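PDB 2HJ0: putative citrate lyase, alfa subunit from Streptococcus mutans, which belongs to the citrate lyase alpha-subunit (CitF) family and folds around two largely parallel beta-sheets of Rossmann-like character. Local coordinates for residues H70-E75 and G188-A193; I95-S100 and G116-I121; V105-I110 and R127-A132; D163-G168 and K198-V203. All blocks are in the same frame, centred on the assembly; numbering follows the deposited sequence.

Interaction 1. Residues H70-E75 and G188-A193; sequences HHHFRE and GSLGYA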
# COMPACT_ATOMS: atom_id res chain seq x y z
N HIS A 70 -7.79 -15.92 -3.50
CA HIS A 70 -7.33 -15.42 -4.78
C HIS A 70 -7.02 -16.60 -5.69
O HIS A 70 -6.93 -17.73 -5.22
CB HIS A 70 -6.11 -14.53 -4.63
CG HIS A 70 -4.87 -15.27 -4.25
ND1 HIS A 70 -4.32 -15.20 -2.99
CD2 HIS A 70 -4.10 -16.12 -4.96
CE1 HIS A 70 -3.27 -16.00 -2.93
NE2 HIS A 70 -3.12 -16.57 -4.12
N HIS A 71 -6.87 -16.36 -6.99
CA HIS A 71 -6.59 -17.44 -7.93
C HIS A 71 -5.23 -17.36 -8.64
O HIS A 71 -5.08 -17.85 -9.77
CB HIS A 71 -7.69 -17.52 -9.00
CG HIS A 71 -7.74 -16.34 -9.91
ND1 HIS A 71 -8.12 -15.09 -9.49
CD2 HIS A 71 -7.41 -16.22 -11.22
CE1 HIS A 71 -8.02 -14.24 -10.50
NE2 HIS A 71 -7.59 -14.90 -11.56
N HIS A 72 -4.23 -16.79 -7.98
CA HIS A 72 -2.92 -16.67 -8.62
C HIS A 72 -2.23 -18.01 -8.86
O HIS A 72 -1.34 -18.10 -9.70
CB HIS A 72 -2.02 -15.73 -7.83
CG HIS A 72 -2.27 -14.28 -8.10
ND1 HIS A 72 -2.74 -13.42 -7.13
CD2 HIS A 72 -2.11 -13.54 -9.22
CE1 HIS A 72 -2.86 -12.21 -7.64
NE2 HIS A 72 -2.47 -12.25 -8.91
N PHE A 73 -2.65 -19.04 -8.14
CA PHE A 73 -2.06 -20.37 -8.32
C PHE A 73 -2.83 -21.17 -9.37
O PHE A 73 -2.46 -22.30 -9.73
CB PHE A 73 -2.06 -21.14 -7.00
CG PHE A 73 -1.07 -20.62 -6.01
CD1 PHE A 73 -1.49 -20.16 -4.77
CD2 PHE A 73 0.28 -20.57 -6.33
CE1 PHE A 73 -0.57 -19.67 -3.86
CE2 PHE A 73 1.21 -20.08 -5.44
CZ PHE A 73 0.79 -19.63 -4.20
N ARG A 74 -3.91 -20.57 -9.86
CA ARG A 74 -4.75 -21.18 -10.86
C ARG A 74 -5.09 -22.63 -10.58
O ARG A 74 -5.49 -22.95 -9.46
CB ARG A 74 -4.10 -21.03 -12.22
CG ARG A 74 -3.93 -19.58 -12.56
CD ARG A 74 -3.83 -19.40 -14.04
NE ARG A 74 -2.44 -19.30 -14.44
CZ ARG A 74 -2.03 -19.26 -15.69
NH1 ARG A 74 -0.72 -19.16 -15.96
NH2 ARG A 74 -2.93 -19.33 -16.66
N GLU A 75 -4.93 -23.50 -11.57
CA GLU A 75 -5.27 -24.92 -11.41
C GLU A 75 -4.40 -25.65 -10.41
O GLU A 75 -4.63 -26.82 -10.11
CB GLU A 75 -5.18 -25.65 -12.75
CG GLU A 75 -6.18 -25.17 -13.80
CD GLU A 75 -7.65 -25.40 -13.41
OE1 GLU A 75 -7.93 -26.27 -12.56
OE2 GLU A 75 -8.51 -24.70 -13.98
N GLY A 188 4.42 -15.29 -8.61
CA GLY A 188 4.71 -13.95 -9.06
C GLY A 188 3.85 -12.89 -8.39
O GLY A 188 3.81 -12.78 -7.16
N SER A 189 3.17 -12.09 -9.20
CA SER A 189 2.33 -11.04 -8.68
C SER A 189 1.21 -11.56 -7.78
O SER A 189 0.84 -12.73 -7.84
CB SER A 189 1.71 -10.25 -9.83
OG SER A 189 0.78 -9.31 -9.32
N LEU A 190 0.71 -10.67 -6.93
CA LEU A 190 -0.38 -10.98 -6.00
C LEU A 190 -1.43 -9.88 -6.04
O LEU A 190 -2.07 -9.60 -5.04
CB LEU A 190 0.16 -11.11 -4.59
CG LEU A 190 0.92 -12.39 -4.29
CD1 LEU A 190 1.43 -12.36 -2.86
CD2 LEU A 190 -0.00 -13.60 -4.51
N GLY A 191 -1.59 -9.29 -7.22
CA GLY A 191 -2.54 -8.20 -7.40
C GLY A 191 -3.98 -8.43 -6.98
O GLY A 191 -4.63 -7.50 -6.51
N TYR A 192 -4.50 -9.64 -7.16
CA TYR A 192 -5.88 -9.86 -6.75
C TYR A 192 -5.93 -10.02 -5.23
O TYR A 192 -6.85 -9.51 -4.60
CB TYR A 192 -6.48 -11.08 -7.47
CG TYR A 192 -6.48 -10.96 -8.98
CD1 TYR A 192 -7.02 -9.84 -9.62
CD2 TYR A 192 -5.86 -11.94 -9.78
CE1 TYR A 192 -6.93 -9.68 -11.01
CE2 TYR A 192 -5.77 -11.80 -11.17
CZ TYR A 192 -6.30 -10.67 -11.78
OH TYR A 192 -6.18 -10.51 -13.15
N ALA A 193 -4.95 -10.68 -4.64
CA ALA A 193 -4.96 -10.86 -3.19
C ALA A 193 -4.66 -9.58 -2.42
O ALA A 193 -5.16 -9.38 -1.31
CB ALA A 193 -3.97 -11.94 -2.79
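H71, H72 and Y192 form an aromatic cluster where the loop after strand 66-69 of a Rossmann-like sheet meets the start of helix 191-199. The two histidine rings lie on opposite sides of the plane of the tyrosine ring. Each plane is 19° from that of Y192 but slid so far along that the rings barely overlap, with centroids 4.8 Å apart for H71 and Y192. Both histidines converge on the same corner of the tyrosine: H71 CE1 is 3.2 Å and H72 NE2 3.5 Å from Y192 CD2. For H71 this follows from a first torsion of 67°, which sets CG between the backbone N and carbonyl carbon. H72 is wrapped more completely. One face receives L190 N toward its rim, while the ring edge turns to the backbone N atoms of Y192 and A193 in the opening helical turn. NE2 of H72 is hydrogen-bonded to V328 O, which fixes the ring's far end. The S189-G191 backbone is shaped by an ST turn, with S189 OG accepting from G191 N at 3.2 Å. The carbonyl of the same serine rests against the imidazole: S189 O sits 3.3 Å above the H72 ring plane, over its centre.

Interaction 2. Residues I95-S100 and G116-I121; sequences ISIAPS and GVVTNI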
# COMPACT_ATOMS: atom_id res chain seq x y z
N ILE A 95 -22.05 -20.01 4.24
CA ILE A 95 -20.90 -19.14 4.04
C ILE A 95 -20.96 -18.51 2.67
O ILE A 95 -21.34 -19.14 1.69
CB ILE A 95 -19.56 -19.91 4.17
CG1 ILE A 95 -19.34 -20.30 5.63
CG2 ILE A 95 -18.39 -19.05 3.68
CD1 ILE A 95 -19.39 -19.12 6.57
N SER A 96 -20.59 -17.23 2.61
CA SER A 96 -20.59 -16.50 1.36
C SER A 96 -19.16 -16.48 0.81
O SER A 96 -18.25 -15.96 1.44
CB SER A 96 -21.09 -15.08 1.61
OG SER A 96 -21.53 -14.52 0.40
N ILE A 97 -18.98 -17.04 -0.37
CA ILE A 97 -17.67 -17.14 -0.98
C ILE A 97 -17.37 -15.97 -1.95
O ILE A 97 -18.21 -15.60 -2.79
CB ILE A 97 -17.57 -18.53 -1.69
CG1 ILE A 97 -16.14 -19.04 -1.75
CG2 ILE A 97 -18.07 -18.43 -3.13
CD1 ILE A 97 -16.06 -20.34 -2.52
N ALA A 98 -16.19 -15.38 -1.83
CA ALA A 98 -15.82 -14.27 -2.70
C ALA A 98 -14.41 -14.41 -3.28
O ALA A 98 -13.54 -13.56 -3.07
CB ALA A 98 -15.96 -12.94 -1.96
N PRO A 99 -14.16 -15.51 -4.01
CA PRO A 99 -12.84 -15.74 -4.62
C PRO A 99 -12.63 -14.84 -5.84
O PRO A 99 -13.58 -14.55 -6.56
CB PRO A 99 -12.89 -17.22 -5.01
CG PRO A 99 -14.34 -17.39 -5.39
CD PRO A 99 -15.06 -16.65 -4.29
N SER A 100 -11.40 -14.38 -6.06
CA SER A 100 -11.12 -13.55 -7.22
C SER A 100 -11.51 -14.30 -8.50
O SER A 100 -11.89 -13.68 -9.49
CB SER A 100 -9.65 -13.15 -7.25
OG SER A 100 -8.80 -14.27 -7.22
N GLY A 116 -25.08 -27.13 1.53
CA GLY A 116 -25.32 -25.84 2.16
C GLY A 116 -24.14 -25.14 2.82
O GLY A 116 -24.32 -24.14 3.50
N VAL A 117 -22.93 -25.65 2.63
CA VAL A 117 -21.77 -25.01 3.25
C VAL A 117 -21.53 -23.64 2.62
O VAL A 117 -21.21 -22.68 3.31
CB VAL A 117 -20.49 -25.85 3.10
CG1 VAL A 117 -19.33 -25.14 3.77
CG2 VAL A 117 -20.69 -27.22 3.72
N VAL A 118 -21.68 -23.58 1.29
CA VAL A 118 -21.54 -22.34 0.54
C VAL A 118 -22.91 -22.02 -0.06
O VAL A 118 -23.52 -22.86 -0.73
CB VAL A 118 -20.49 -22.48 -0.60
CG1 VAL A 118 -20.32 -21.15 -1.33
CG2 VAL A 118 -19.15 -22.94 -0.03
N THR A 119 -23.39 -20.81 0.18
CA THR A 119 -24.72 -20.40 -0.26
C THR A 119 -24.73 -19.24 -1.26
O THR A 119 -25.75 -18.96 -1.87
CB THR A 119 -25.56 -20.00 0.96
OG1 THR A 119 -24.82 -19.06 1.76
CG2 THR A 119 -25.86 -21.23 1.81
N ASN A 120 -23.58 -18.57 -1.40
CA ASN A 120 -23.42 -17.45 -2.32
C ASN A 120 -21.99 -17.42 -2.85
O ASN A 120 -21.03 -17.63 -2.11
CB ASN A 120 -23.73 -16.12 -1.62
CG ASN A 120 -25.20 -15.93 -1.35
OD1 ASN A 120 -25.79 -16.67 -0.58
ND2 ASN A 120 -25.80 -14.94 -2.00
N ILE A 121 -21.87 -17.13 -4.13
CA ILE A 121 -20.57 -17.10 -4.79
C ILE A 121 -20.42 -15.86 -5.67
O ILE A 121 -21.37 -15.45 -6.33
CB ILE A 121 -20.40 -18.33 -5.71
CG1 ILE A 121 -20.64 -19.63 -4.92
CG2 ILE A 121 -19.01 -18.32 -6.35
CD1 ILE A 121 -20.61 -20.90 -5.79
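I97 and I121 meet through their branches because of how the first torsions are set. In I97, chi1 of -151° swings CG1 away from the backbone N, which leaves CG2 lodged between N and the carbonyl carbon and aimed at the neighbouring strand. There CG2 of I97 lies 3.4 Å from I121 CG1, alongside the fork of that side chain. V118, with CG1 anti to the backbone N (chi1 -178°), extends this methyl to within 3.8 Å of I97 CB. I95, I97, V118 and I121 thus share one face of the sheet, on which helix 109-114 packs through L109 and H112 against V118, and helix 79-89 packs through M80 and L84 against I97. The other face carries S96, whose OG is 3.4 Å from N120 CB.

Beneath the side chains runs a parallel backbone ladder: I95 N to V117 O at 2.9 Å, T119 N to I95 O at 3.0 Å, and I97 N to N120 O at 2.8 Å. The two steps from I95 to I97 are matched by three from V118 to I121, so the second strand carries one extra residue, as in a beta bulge, in the T119-N120 region. T119 OG1 is hydrogen-bonded to D94. The strand segments diverge by 37°. The contact pairs the two parallel strands of a beta-alpha-beta unit, strand 95-99, helix 109-114, strand 118-123. Its chemistry implies a division of labour: backbone bonds fix the register, including its bulge, while the branched side chains supply an apolar floor for the helices.

Interaction 3. Residues V105-I110 and R127-A132; sequences VHEPLI and RDKVGA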
# COMPACT_ATOMS: atom_id res chain seq x y z
N VAL A 105 -9.79 -27.18 -10.52
CA VAL A 105 -9.29 -27.95 -9.39
C VAL A 105 -10.18 -27.67 -8.19
O VAL A 105 -10.10 -28.37 -7.18
CB VAL A 105 -7.84 -27.56 -9.07
CG1 VAL A 105 -7.77 -26.12 -8.57
CG2 VAL A 105 -7.26 -28.52 -8.04
N HIS A 106 -11.00 -26.63 -8.30
CA HIS A 106 -11.91 -26.26 -7.23
C HIS A 106 -13.20 -27.08 -7.25
O HIS A 106 -14.21 -26.67 -6.70
CB HIS A 106 -12.24 -24.76 -7.33
CG HIS A 106 -11.08 -23.86 -7.01
ND1 HIS A 106 -10.83 -22.69 -7.69
CD2 HIS A 106 -10.12 -23.96 -6.06
CE1 HIS A 106 -9.76 -22.11 -7.18
NE2 HIS A 106 -9.31 -22.86 -6.19
N GLU A 107 -13.15 -28.25 -7.88
CA GLU A 107 -14.33 -29.12 -7.98
C GLU A 107 -14.99 -29.42 -6.63
O GLU A 107 -16.22 -29.45 -6.53
CB GLU A 107 -13.95 -30.44 -8.65
CG GLU A 107 -15.14 -31.26 -9.11
CD GLU A 107 -14.74 -32.70 -9.43
OE1 GLU A 107 -14.38 -33.44 -8.48
OE2 GLU A 107 -14.77 -33.09 -10.63
N PRO A 108 -14.19 -29.66 -5.58
CA PRO A 108 -14.75 -29.95 -4.25
C PRO A 108 -15.85 -28.97 -3.83
O PRO A 108 -16.70 -29.30 -3.01
CB PRO A 108 -13.52 -29.86 -3.36
CG PRO A 108 -12.46 -30.41 -4.23
CD PRO A 108 -12.72 -29.70 -5.53
N LEU A 109 -15.82 -27.78 -4.40
CA LEU A 109 -16.80 -26.75 -4.10
C LEU A 109 -18.21 -27.27 -4.34
O LEU A 109 -19.12 -27.00 -3.56
CB LEU A 109 -16.58 -25.53 -4.99
CG LEU A 109 -16.78 -24.14 -4.41
CD1 LEU A 109 -17.06 -23.19 -5.58
CD2 LEU A 109 -17.93 -24.09 -3.42
N ILE A 110 -18.40 -28.02 -5.43
CA ILE A 110 -19.73 -28.52 -5.76
C ILE A 110 -20.44 -29.17 -4.57
O ILE A 110 -21.56 -28.79 -4.23
CB ILE A 110 -19.67 -29.50 -6.95
CG1 ILE A 110 -19.02 -28.80 -8.15
CG2 ILE A 110 -21.07 -29.94 -7.33
CD1 ILE A 110 -18.81 -29.70 -9.33
N ARG A 127 -15.23 -21.64 -14.62
CA ARG A 127 -14.60 -22.65 -15.48
C ARG A 127 -15.51 -23.85 -15.71
O ARG A 127 -16.67 -23.85 -15.30
CB ARG A 127 -13.25 -23.13 -14.90
CG ARG A 127 -12.14 -22.07 -14.86
CD ARG A 127 -11.93 -21.36 -16.21
NE ARG A 127 -11.05 -20.19 -16.09
CZ ARG A 127 -10.89 -19.27 -17.05
NH1 ARG A 127 -10.07 -18.24 -16.86
NH2 ARG A 127 -11.56 -19.38 -18.19
N ASP A 128 -14.96 -24.87 -16.35
CA ASP A 128 -15.66 -26.10 -16.71
C ASP A 128 -16.52 -26.78 -15.64
O ASP A 128 -17.75 -26.72 -15.69
CB ASP A 128 -14.66 -27.11 -17.27
CG ASP A 128 -13.84 -26.54 -18.44
OD1 ASP A 128 -14.44 -26.08 -19.44
OD2 ASP A 128 -12.59 -26.56 -18.36
N LYS A 129 -15.86 -27.44 -14.69
CA LYS A 129 -16.54 -28.17 -13.62
C LYS A 129 -17.51 -27.38 -12.74
O LYS A 129 -18.71 -27.65 -12.72
CB LYS A 129 -15.50 -28.88 -12.75
CG LYS A 129 -14.49 -29.66 -13.56
CD LYS A 129 -13.85 -30.78 -12.76
CE LYS A 129 -12.92 -31.60 -13.64
NZ LYS A 129 -13.61 -32.01 -14.91
N VAL A 130 -17.00 -26.41 -11.98
CA VAL A 130 -17.87 -25.62 -11.12
C VAL A 130 -18.97 -24.94 -11.93
O VAL A 130 -20.13 -24.93 -11.53
CB VAL A 130 -17.09 -24.54 -10.33
CG1 VAL A 130 -18.05 -23.71 -9.48
CG2 VAL A 130 -16.04 -25.20 -9.45
N GLY A 131 -18.59 -24.37 -13.07
CA GLY A 131 -19.55 -23.70 -13.93
C GLY A 131 -20.64 -24.62 -14.42
O GLY A 131 -21.80 -24.22 -14.52
N ALA A 132 -20.27 -25.86 -14.74
CA ALA A 132 -21.22 -26.87 -15.21
C ALA A 132 -22.26 -27.08 -14.13
O ALA A 132 -23.46 -26.99 -14.39
CB ALA A 132 -20.50 -28.18 -15.49
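V130 and L109 make the apolar heart of this contact, with V130 CG1 at 4.1 Å from L109 CD1. The other branch of the valine, CG2, sits 3.6 Å from H106 O, so one side chain touches both H106 and L109. I110 adds CD1, which lies 4.0 Å from K129 O. Toward the surface, E107 and K129 pass each other at an angle, and the aliphatic part of the lysine does the touching: K129 CD is 3.3 Å from E107 OE2. A chi1 of -165° takes the glutamate chain away from its backbone N and carries its extended chain across the lysine. K129 bends at its last torsion, and the charged ends stop short of a salt bridge, with E107 OE2 4.6 Å from K129 NZ; their attraction is therefore likely to be modest at this exposed edge.

A second shell holds these groups in place. The H106 imidazole is hydrogen-bonded to A103 N at one nitrogen and to D77 at the other, which anchors the turn under V130. N104 serves the other segment, its side chain bonded to K129 N and to D128. I102 touches both L109 and V130. The contact joins helix 109-114 to helix 127-135, the connections that precede and follow strand 118-123, a pairing of successive helices familiar from the layered alpha/beta architecture of Rossmann-like domains.

Interaction 4. Residues D163-G168 and K198-V203; sequences DVAFLG and KYADQV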
# COMPACT_ATOMS: atom_id res chain seq x y z
N ASP A 163 -15.30 -10.80 5.57
CA ASP A 163 -15.09 -11.04 7.00
C ASP A 163 -13.70 -11.61 7.22
O ASP A 163 -12.94 -11.13 8.06
CB ASP A 163 -16.13 -12.01 7.54
CG ASP A 163 -17.49 -11.38 7.68
OD1 ASP A 163 -17.62 -10.42 8.49
OD2 ASP A 163 -18.43 -11.83 6.98
N VAL A 164 -13.38 -12.66 6.48
CA VAL A 164 -12.08 -13.28 6.61
C VAL A 164 -11.54 -13.62 5.25
O VAL A 164 -12.21 -14.24 4.43
CB VAL A 164 -12.16 -14.59 7.42
CG1 VAL A 164 -10.77 -15.18 7.58
CG2 VAL A 164 -12.78 -14.32 8.77
N ALA A 165 -10.30 -13.21 5.00
CA ALA A 165 -9.67 -13.51 3.73
C ALA A 165 -8.57 -14.53 3.96
O ALA A 165 -7.64 -14.29 4.73
CB ALA A 165 -9.10 -12.25 3.12
N PHE A 166 -8.70 -15.67 3.30
CA PHE A 166 -7.69 -16.71 3.40
C PHE A 166 -6.84 -16.59 2.15
O PHE A 166 -7.26 -17.01 1.08
CB PHE A 166 -8.36 -18.06 3.45
CG PHE A 166 -9.21 -18.25 4.66
CD1 PHE A 166 -8.64 -18.62 5.87
CD2 PHE A 166 -10.59 -18.05 4.60
CE1 PHE A 166 -9.44 -18.78 7.00
CE2 PHE A 166 -11.39 -18.21 5.72
CZ PHE A 166 -10.82 -18.58 6.92
N LEU A 167 -5.65 -15.99 2.29
CA LEU A 167 -4.76 -15.77 1.15
C LEU A 167 -3.52 -16.67 1.11
O LEU A 167 -2.81 -16.81 2.10
CB LEU A 167 -4.29 -14.31 1.13
CG LEU A 167 -5.37 -13.23 1.29
CD1 LEU A 167 -4.73 -11.84 1.23
CD2 LEU A 167 -6.42 -13.40 0.19
N GLY A 168 -3.24 -17.27 -0.05
CA GLY A 168 -2.06 -18.11 -0.15
C GLY A 168 -0.86 -17.26 -0.53
O GLY A 168 -0.98 -16.39 -1.38
N LYS A 198 -6.29 -5.68 2.01
CA LYS A 198 -6.41 -4.26 2.29
C LYS A 198 -7.79 -3.86 2.81
O LYS A 198 -7.92 -2.95 3.62
CB LYS A 198 -6.06 -3.50 1.02
CG LYS A 198 -6.11 -2.00 1.09
CD LYS A 198 -5.53 -1.40 -0.20
CE LYS A 198 -4.08 -1.90 -0.44
NZ LYS A 198 -3.43 -1.40 -1.70
N TYR A 199 -8.83 -4.56 2.37
CA TYR A 199 -10.18 -4.23 2.80
C TYR A 199 -10.87 -5.23 3.72
O TYR A 199 -11.88 -4.91 4.33
CB TYR A 199 -11.04 -3.99 1.58
CG TYR A 199 -10.64 -2.76 0.83
CD1 TYR A 199 -11.00 -1.48 1.30
CD2 TYR A 199 -9.89 -2.85 -0.34
CE1 TYR A 199 -10.61 -0.33 0.60
CE2 TYR A 199 -9.50 -1.71 -1.04
CZ TYR A 199 -9.85 -0.46 -0.56
OH TYR A 199 -9.46 0.67 -1.26
N ALA A 200 -10.35 -6.45 3.79
CA ALA A 200 -10.95 -7.48 4.62
C ALA A 200 -10.77 -7.16 6.10
O ALA A 200 -9.80 -6.50 6.50
CB ALA A 200 -10.31 -8.85 4.30
N ASP A 201 -11.71 -7.62 6.93
CA ASP A 201 -11.62 -7.38 8.36
C ASP A 201 -10.48 -8.19 8.97
O ASP A 201 -9.62 -7.66 9.66
CB ASP A 201 -12.93 -7.73 9.05
CG ASP A 201 -13.95 -6.62 8.93
OD1 ASP A 201 -13.55 -5.48 8.58
OD2 ASP A 201 -15.15 -6.88 9.19
N GLN A 202 -10.49 -9.49 8.70
CA GLN A 202 -9.46 -10.36 9.18
C GLN A 202 -8.80 -11.07 7.99
O GLN A 202 -9.48 -11.55 7.07
CB GLN A 202 -10.03 -11.37 10.17
CG GLN A 202 -10.01 -10.86 11.57
CD GLN A 202 -10.26 -11.94 12.56
OE1 GLN A 202 -11.35 -12.51 12.60
NE2 GLN A 202 -9.27 -12.24 13.38
N VAL A 203 -7.47 -11.10 8.02
CA VAL A 203 -6.68 -11.72 6.96
C VAL A 203 -5.83 -12.86 7.51
O VAL A 203 -5.10 -12.69 8.48
CB VAL A 203 -5.76 -10.67 6.27
CG1 VAL A 203 -4.73 -11.35 5.37
CG2 VAL A 203 -6.60 -9.69 5.46
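A165 and A200 bring their methyls together, CB to CB at 3.8 Å, in the apolar centre of a beta-alpha-beta connection whose parallel strands are 164-169 and 202-207. Helix 191-199 ends just before A200, and its residues A193 and A197 overlie L167. V203 completes the cluster: its CG2 lies 4.3 Å from A165 CB, and its CG1 lies 4.2 Å from L167 CD1. That pairing of branches reflects chi1 of 168°, which sends CG1 of V203 away from its own backbone N. V164 and Q202 occupy the other face of the sheet.

Outward from the methyls the backbones join. A165 N donates to Q202 O at 2.8 Å, nearly along the carbonyl axis, whereas Q202 N reaches D163 O at 3.0 Å with the donor tilted 29° from the carbonyl plane. Beyond these bonds lies a polar edge of two aspartates that keep separate partners: D163 bonds T66 N through OD2, and D201 bonds Q37 N through OD1. K360 of the second subunit makes a weak bond to D201 O. The other oxygens of the two carboxylates, D163 OD1 and D201 OD2, are 4.4 Å apart, probably with mild repulsion.

How the interactions relate
Interactions 2 and 4 lie in one largely parallel sheet, interaction 1 sits at the loop after its strand 66-69, and interaction 3 joins helices beside it. Strand 95-99 leads to S100, whose OG lies 2.5 Å from H71 ND1, a probable hydrogen bond linking interactions 1 and 2. E75 OE1 similarly meets V105 N at 2.9 Å, tying interaction 1 to interaction 3. L109 bridges interactions 2 and 3, with its CD2 3.8 Å from V118 CG2. Helix 191-199 serves both interactions 1 and 4, whose centres are 14 Å apart. A citric acid molecule, probably from the crystallisation liquor, lies about 3 Å from the H71 side chain and may mark a pocket there.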